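PDB 5Y6H: flagellar brake protein YcgR from Escherichia coli K-12, which acts as a flagellar brake that, when bound to c-di-GMP, binds elements of the flagellar motor and slows it, reducing motility. Local coordinates for residues L30-N35 and Q69-T74; I63-A68 and E87-S92. All blocks are in the same frame, centred on the assembly; numbering follows the deposited sequence.

In the fold
The fragment is the N-terminal YcgR (PilZN) domain of the brake protein, the part involved in FliG binding, and both contacts lie within it, their centres about 10 Å apart. Contact 1 pairs neighbouring strands 30-34 and 71-77 well inside the antiparallel sheet; contact 2 sets the end of helix 59-67 against the approach to strand 90-94, an outermost strand of that sheet. Along the chain the segments alternate: 30-35, 63-68, 69-74, 87-92, with A68 running directly into Q69. W34 of contact 1 packs on A64, V65 and A68 of contact 2, while I71 CD1 meets L89 CG at 3.9 Å. One continuous apolar patch thus ties helix to sheet in this domain.

Contact 1: residues L30-N35 and Q69-T74; sequences LRLSWN and QHITIT
R31 and T74, like S33 and T72, form antiparallel hydrogen-bonded pairs that join two central strands of the sheet in this PilZN domain, a family placed in the FMN-binding clan. The strand axes come within 4.7 Å of each other, and their directions differ by 156°. Each pair closes with two backbone bonds: R31 N donates to T74 O at 2.8 Å and T74 N to R31 O, and S33 and T72 answer each other in the same way. L32 and I73 make the non-hydrogen-bonded pair between them.

The tight part is the face carrying L30, L32, I71 and I73. The side chains of L32 and I73 lie side by side and point the same way, with L32 CD1 3.9 Å from I73 CG1. I71 CG2 crosses L32 at a slant, 4.0 Å from its CG. That branch stands opposite its own backbone N, because CG1 takes the place beside the nitrogen (chi1 -58°). L89 covers this layer further, packing on L32.

The face bearing R31, S33, T72 and T74 is more polar and more open to solvent. R31 leans over T74 only through its first carbons, CB sitting 3.2 Å from T74 OG1, before its chain bends at chi3 (-55°) and its end leads away. Water adds to the carbon contacts on this side. A single molecule donates to R31 O and is hydrogen-bonded to S33 OG at 2.9 Å and to T74 OG1 at 2.7 Å.

Contact 2: residues I63-A68 and E87-S92; sequences IAVLKA and EQLQQS
V65 and L89 supply the apolar part of this junction, where the C-terminal part of helix 59-67 comes down beside the chain leading from strand 80-86 into strand 90-94. Their side chains meet at an angle through single methyl groups: V65 CG1 and L89 CD1 are 3.5 Å apart, closer than usual van der Waals contact. With chi1 at -179°, CG1 of V65 lies trans to the backbone nitrogen and extends to L89. F100 and T102 also pack on L89, so the buried leucine is wedged between the helix and strand 97-102 of the sheet.

A second kind of packing sets hydrocarbon against backbone. The end of the L66 side chain comes close to 87-92, and its CD2 rests 3.7 Å from both Q90 C and Q91 N, on the peptide joining those residues. L66 CD1 faces the extended side chain of Q91, with Q91 OE1 4.1 Å away. F100 lies against L66 as well.

The polar part is mediated by water. One molecule accepts from L89 N at 3.0 Å and lies 2.9 Å from both V65 O and A68 O, to which it donates, although the acceptors around it outnumber its two protons. Another donates to L66 O at 2.8 Å and to L89 O at 3.0 Å, bridging the segments a second time. The two waters thus tie the carbonyls of V65, L66 and A68 to the N and O of L89, joining helix and chain through solvent where their peptide groups do not bond directly.

Contact 1: residues L30-N35 and Q69-T74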
loop_
_atom_site.group_PDB
_atom_site.type_symbol
_atom_site.label_atom_id
_atom_site.label_comp_id
_atom_site.label_asym_id
_atom_site.label_seq_id
_atom_site.Cartn_x
_atom_site.Cartn_y
_atom_site.Cartn_z
ATOM N N LEU A 30 5.375 3.329 4.260
ATOM C CA LEU A 30 4.143 3.622 3.548
ATOM C C LEU A 30 3.257 4.488 4.431
ATOM O O LEU A 30 3.360 4.453 5.660
ATOM C CB LEU A 30 3.379 2.342 3.189
ATOM C CG LEU A 30 4.077 1.178 2.487
ATOM C CD1 LEU A 30 3.059 0.088 2.188
ATOM C CD2 LEU A 30 4.777 1.619 1.215
ATOM N N ARG A 31 2.381 5.261 3.801
ATOM C CA ARG A 31 1.291 5.924 4.503
ATOM C C ARG A 31 -0.029 5.356 4.005
ATOM O O ARG A 31 -0.288 5.349 2.797
ATOM C CB ARG A 31 1.325 7.441 4.301
ATOM C CG ARG A 31 0.106 8.155 4.880
ATOM C CD ARG A 31 0.169 9.654 4.659
ATOM N NE ARG A 31 1.403 10.231 5.182
ATOM C CZ ARG A 31 1.881 11.417 4.825
ATOM N NH1 ARG A 31 3.014 11.865 5.351
ATOM N NH2 ARG A 31 1.226 12.158 3.942
ATOM N N LEU A 32 -0.846 4.862 4.934
ATOM C CA LEU A 32 -2.209 4.431 4.647
ATOM C C LEU A 32 -3.148 5.545 5.083
ATOM O O LEU A 32 -3.135 5.945 6.252
ATOM C CB LEU A 32 -2.555 3.133 5.380
ATOM C CG LEU A 32 -2.221 1.768 4.769
ATOM C CD1 LEU A 32 -0.827 1.732 4.151
ATOM C CD2 LEU A 32 -2.367 0.674 5.824
ATOM N N SER A 33 -3.954 6.046 4.154
ATOM C CA SER A 33 -4.891 7.120 4.444
ATOM C C SER A 33 -6.312 6.684 4.114
ATOM O O SER A 33 -6.550 6.022 3.098
ATOM C CB SER A 33 -4.537 8.389 3.663
ATOM O OG SER A 33 -3.228 8.843 3.972
ATOM N N TRP A 34 -7.255 7.057 4.978
ATOM C CA TRP A 34 -8.665 6.765 4.766
ATOM C C TRP A 34 -9.490 7.963 5.213
ATOM O O TRP A 34 -8.972 8.924 5.785
ATOM C CB TRP A 34 -9.099 5.501 5.520
ATOM C CG TRP A 34 -9.004 5.631 7.013
ATOM C CD1 TRP A 34 -10.026 5.884 7.885
ATOM C CD2 TRP A 34 -7.820 5.512 7.808
ATOM N NE1 TRP A 34 -9.547 5.930 9.173
ATOM C CE2 TRP A 34 -8.196 5.705 9.152
ATOM C CE3 TRP A 34 -6.477 5.264 7.512
ATOM C CZ2 TRP A 34 -7.277 5.654 10.197
ATOM C CZ3 TRP A 34 -5.568 5.210 8.552
ATOM C CH2 TRP A 34 -5.971 5.407 9.876
ATOM N N ASN A 35 -10.792 7.900 4.937
ATOM C CA ASN A 35 -11.701 8.943 5.387
ATOM C C ASN A 35 -11.784 8.925 6.909
ATOM O O ASN A 35 -12.596 8.190 7.481
ATOM C CB ASN A 35 -13.086 8.762 4.760
ATOM C CG ASN A 35 -13.974 9.969 4.959
ATOM O OD1 ASN A 35 -13.485 11.077 5.163
ATOM N ND2 ASN A 35 -15.284 9.761 4.901
ATOM N N GLN A 69 -13.712 1.777 3.488
ATOM C CA GLN A 69 -14.113 1.215 2.207
ATOM C C GLN A 69 -13.235 1.658 1.050
ATOM O O GLN A 69 -13.400 1.142 -0.061
ATOM C CB GLN A 69 -15.578 1.561 1.921
ATOM C CG GLN A 69 -16.488 1.002 2.977
ATOM C CD GLN A 69 -17.789 1.729 3.059
ATOM O OE1 GLN A 69 -18.805 1.213 2.626
ATOM N NE2 GLN A 69 -17.777 2.926 3.624
ATOM N N HIS A 70 -12.322 2.598 1.278
ATOM C CA HIS A 70 -11.253 2.876 0.332
ATOM C C HIS A 70 -10.046 3.347 1.126
ATOM O O HIS A 70 -10.187 4.126 2.072
ATOM C CB HIS A 70 -11.659 3.927 -0.706
ATOM C CG HIS A 70 -12.596 3.408 -1.750
ATOM N ND1 HIS A 70 -13.931 3.751 -1.789
ATOM C CD2 HIS A 70 -12.396 2.555 -2.781
ATOM C CE1 HIS A 70 -14.508 3.141 -2.808
ATOM N NE2 HIS A 70 -13.599 2.409 -3.425
ATOM N N ILE A 71 -8.868 2.856 0.751
ATOM C CA ILE A 71 -7.624 3.160 1.449
ATOM C C ILE A 71 -6.597 3.577 0.406
ATOM O O ILE A 71 -6.315 2.815 -0.527
ATOM C CB ILE A 71 -7.101 1.960 2.263
ATOM C CG1 ILE A 71 -8.132 1.500 3.299
ATOM C CG2 ILE A 71 -5.781 2.306 2.935
ATOM C CD1 ILE A 71 -8.984 0.334 2.841
ATOM N N THR A 72 -6.044 4.777 0.558
ATOM C CA THR A 72 -5.005 5.287 -0.328
ATOM C C THR A 72 -3.638 5.019 0.285
ATOM O O THR A 72 -3.399 5.345 1.453
ATOM C CB THR A 72 -5.186 6.785 -0.581
ATOM O OG1 THR A 72 -6.424 7.005 -1.266
ATOM C CG2 THR A 72 -4.043 7.330 -1.426
ATOM N N ILE A 73 -2.744 4.424 -0.499
ATOM C CA ILE A 73 -1.413 4.051 -0.041
ATOM C C ILE A 73 -0.395 4.910 -0.778
ATOM O O ILE A 73 -0.408 4.973 -2.014
ATOM C CB ILE A 73 -1.157 2.549 -0.257
ATOM C CG1 ILE A 73 -2.228 1.737 0.485
ATOM C CG2 ILE A 73 0.240 2.180 0.205
ATOM C CD1 ILE A 73 -2.142 0.253 0.291
ATOM N N THR A 74 0.475 5.587 -0.017
ATOM C CA THR A 74 1.492 6.477 -0.568
ATOM C C THR A 74 2.866 6.118 -0.020
ATOM O O THR A 74 3.002 5.676 1.125
ATOM C CB THR A 74 1.193 7.953 -0.239
ATOM O OG1 THR A 74 0.974 8.091 1.171
ATOM C CG2 THR A 74 -0.055 8.417 -0.991
HETATM O O HOH W 1 -1.646 7.811 1.766
HETATM O O HOH W 2 -11.902 5.788 3.079
#

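Contact 2: residues I63-A68 and E87-S92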
loop_
_atom_site.group_PDB
_atom_site.type_symbol
_atom_site.label_atom_id
_atom_site.label_comp_id
_atom_site.label_asym_id
_atom_site.label_seq_id
_atom_site.Cartn_x
_atom_site.Cartn_y
_atom_site.Cartn_z
ATOM N N ILE A 63 -8.062 -0.579 13.622
ATOM C CA ILE A 63 -9.491 -0.891 13.579
ATOM C C ILE A 63 -10.210 0.009 12.581
ATOM O O ILE A 63 -11.085 -0.446 11.831
ATOM C CB ILE A 63 -10.103 -0.775 14.988
ATOM C CG1 ILE A 63 -9.455 -1.795 15.925
ATOM C CG2 ILE A 63 -11.606 -0.977 14.933
ATOM C CD1 ILE A 63 -9.779 -1.573 17.383
ATOM N N ALA A 64 -9.863 1.301 12.560
ATOM C CA ALA A 64 -10.482 2.217 11.606
ATOM C C ALA A 64 -10.188 1.799 10.172
ATOM O O ALA A 64 -11.083 1.814 9.318
ATOM C CB ALA A 64 -9.995 3.644 11.857
ATOM N N VAL A 65 -8.942 1.416 9.913
ATOM C CA VAL A 65 -8.525 0.998 8.577
ATOM C C VAL A 65 -9.159 -0.314 8.109
ATOM O O VAL A 65 -9.268 -0.555 6.907
ATOM C CB VAL A 65 -6.992 0.870 8.484
ATOM C CG1 VAL A 65 -6.578 0.467 7.077
ATOM C CG2 VAL A 65 -6.325 2.175 8.891
ATOM N N LEU A 66 -9.571 -1.158 9.050
ATOM C CA LEU A 66 -10.175 -2.435 8.695
ATOM C C LEU A 66 -11.639 -2.304 8.290
ATOM O O LEU A 66 -12.174 -3.217 7.652
ATOM C CB LEU A 66 -10.033 -3.413 9.862
ATOM C CG LEU A 66 -8.616 -3.953 10.061
ATOM C CD1 LEU A 66 -8.428 -4.496 11.472
ATOM C CD2 LEU A 66 -8.298 -5.022 9.023
ATOM N N LYS A 67 -12.298 -1.201 8.646
ATOM C CA LYS A 67 -13.678 -0.961 8.250
ATOM C C LYS A 67 -13.803 0.109 7.179
ATOM O O LYS A 67 -14.918 0.377 6.718
ATOM C CB LYS A 67 -14.529 -0.575 9.466
ATOM C CG LYS A 67 -14.327 0.859 9.933
ATOM C CD LYS A 67 -15.358 1.253 10.980
ATOM C CE LYS A 67 -15.295 2.745 11.279
ATOM N NZ LYS A 67 -16.534 3.239 11.944
ATOM N N ALA A 68 -12.698 0.726 6.773
ATOM C CA ALA A 68 -12.744 1.711 5.704
ATOM C C ALA A 68 -13.046 1.037 4.370
ATOM O O ALA A 68 -12.697 -0.124 4.135
ATOM C CB ALA A 68 -11.424 2.476 5.624
ATOM N N GLU A 87 -9.571 -1.290 -2.158
ATOM C CA GLU A 87 -10.955 -1.189 -1.712
ATOM C C GLU A 87 -11.195 -1.803 -0.343
ATOM O O GLU A 87 -12.196 -1.470 0.301
ATOM C CB GLU A 87 -11.887 -1.854 -2.731
ATOM C CG GLU A 87 -11.847 -1.213 -4.109
ATOM C CD GLU A 87 -12.944 -1.727 -5.019
ATOM O OE1 GLU A 87 -13.892 -2.357 -4.506
ATOM O OE2 GLU A 87 -12.858 -1.497 -6.244
ATOM N N GLN A 88 -10.305 -2.677 0.120
ATOM C CA GLN A 88 -10.545 -3.414 1.351
ATOM C C GLN A 88 -9.226 -3.959 1.881
ATOM O O GLN A 88 -8.375 -4.406 1.105
ATOM C CB GLN A 88 -11.543 -4.555 1.114
ATOM C CG GLN A 88 -11.583 -5.619 2.197
ATOM C CD GLN A 88 -12.909 -6.353 2.237
ATOM O OE1 GLN A 88 -13.785 -6.122 1.400
ATOM N NE2 GLN A 88 -13.064 -7.243 3.210
ATOM N N LEU A 89 -9.061 -3.899 3.199
ATOM C CA LEU A 89 -8.022 -4.636 3.897
ATOM C C LEU A 89 -8.669 -5.589 4.887
ATOM O O LEU A 89 -9.693 -5.264 5.497
ATOM C CB LEU A 89 -7.048 -3.724 4.646
ATOM C CG LEU A 89 -6.510 -2.453 3.991
ATOM C CD1 LEU A 89 -5.374 -1.875 4.817
ATOM C CD2 LEU A 89 -6.035 -2.753 2.599
ATOM N N GLN A 90 -8.082 -6.772 5.032
ATOM C CA GLN A 90 -8.490 -7.719 6.054
ATOM C C GLN A 90 -7.324 -7.968 6.998
ATOM O O GLN A 90 -6.172 -7.657 6.689
ATOM C CB GLN A 90 -8.970 -9.035 5.431
ATOM C CG GLN A 90 -10.360 -8.949 4.820
ATOM C CD GLN A 90 -10.858 -10.286 4.314
ATOM O OE1 GLN A 90 -10.243 -11.324 4.559
ATOM N NE2 GLN A 90 -11.981 -10.269 3.605
ATOM N N GLN A 91 -7.624 -8.520 8.169
ATOM C CA GLN A 91 -6.576 -8.825 9.130
ATOM C C GLN A 91 -6.032 -10.223 8.876
ATOM O O GLN A 91 -6.788 -11.164 8.623
ATOM C CB GLN A 91 -7.087 -8.714 10.566
ATOM C CG GLN A 91 -6.011 -9.029 11.603
ATOM C CD GLN A 91 -6.434 -8.691 13.015
ATOM O OE1 GLN A 91 -7.466 -8.059 13.228
ATOM N NE2 GLN A 91 -5.635 -9.110 13.990
ATOM N N SER A 92 -4.713 -10.350 8.939
ATOM C CA SER A 92 -4.049 -11.633 8.758
ATOM C C SER A 92 -2.872 -11.684 9.726
ATOM O O SER A 92 -2.815 -10.951 10.720
ATOM C CB SER A 92 -3.633 -11.831 7.292
ATOM O OG SER A 92 -3.245 -13.175 7.060
HETATM O O HOH W 3 -10.729 -2.074 4.925
HETATM O O HOH W 4 -11.832 -6.012 7.505
#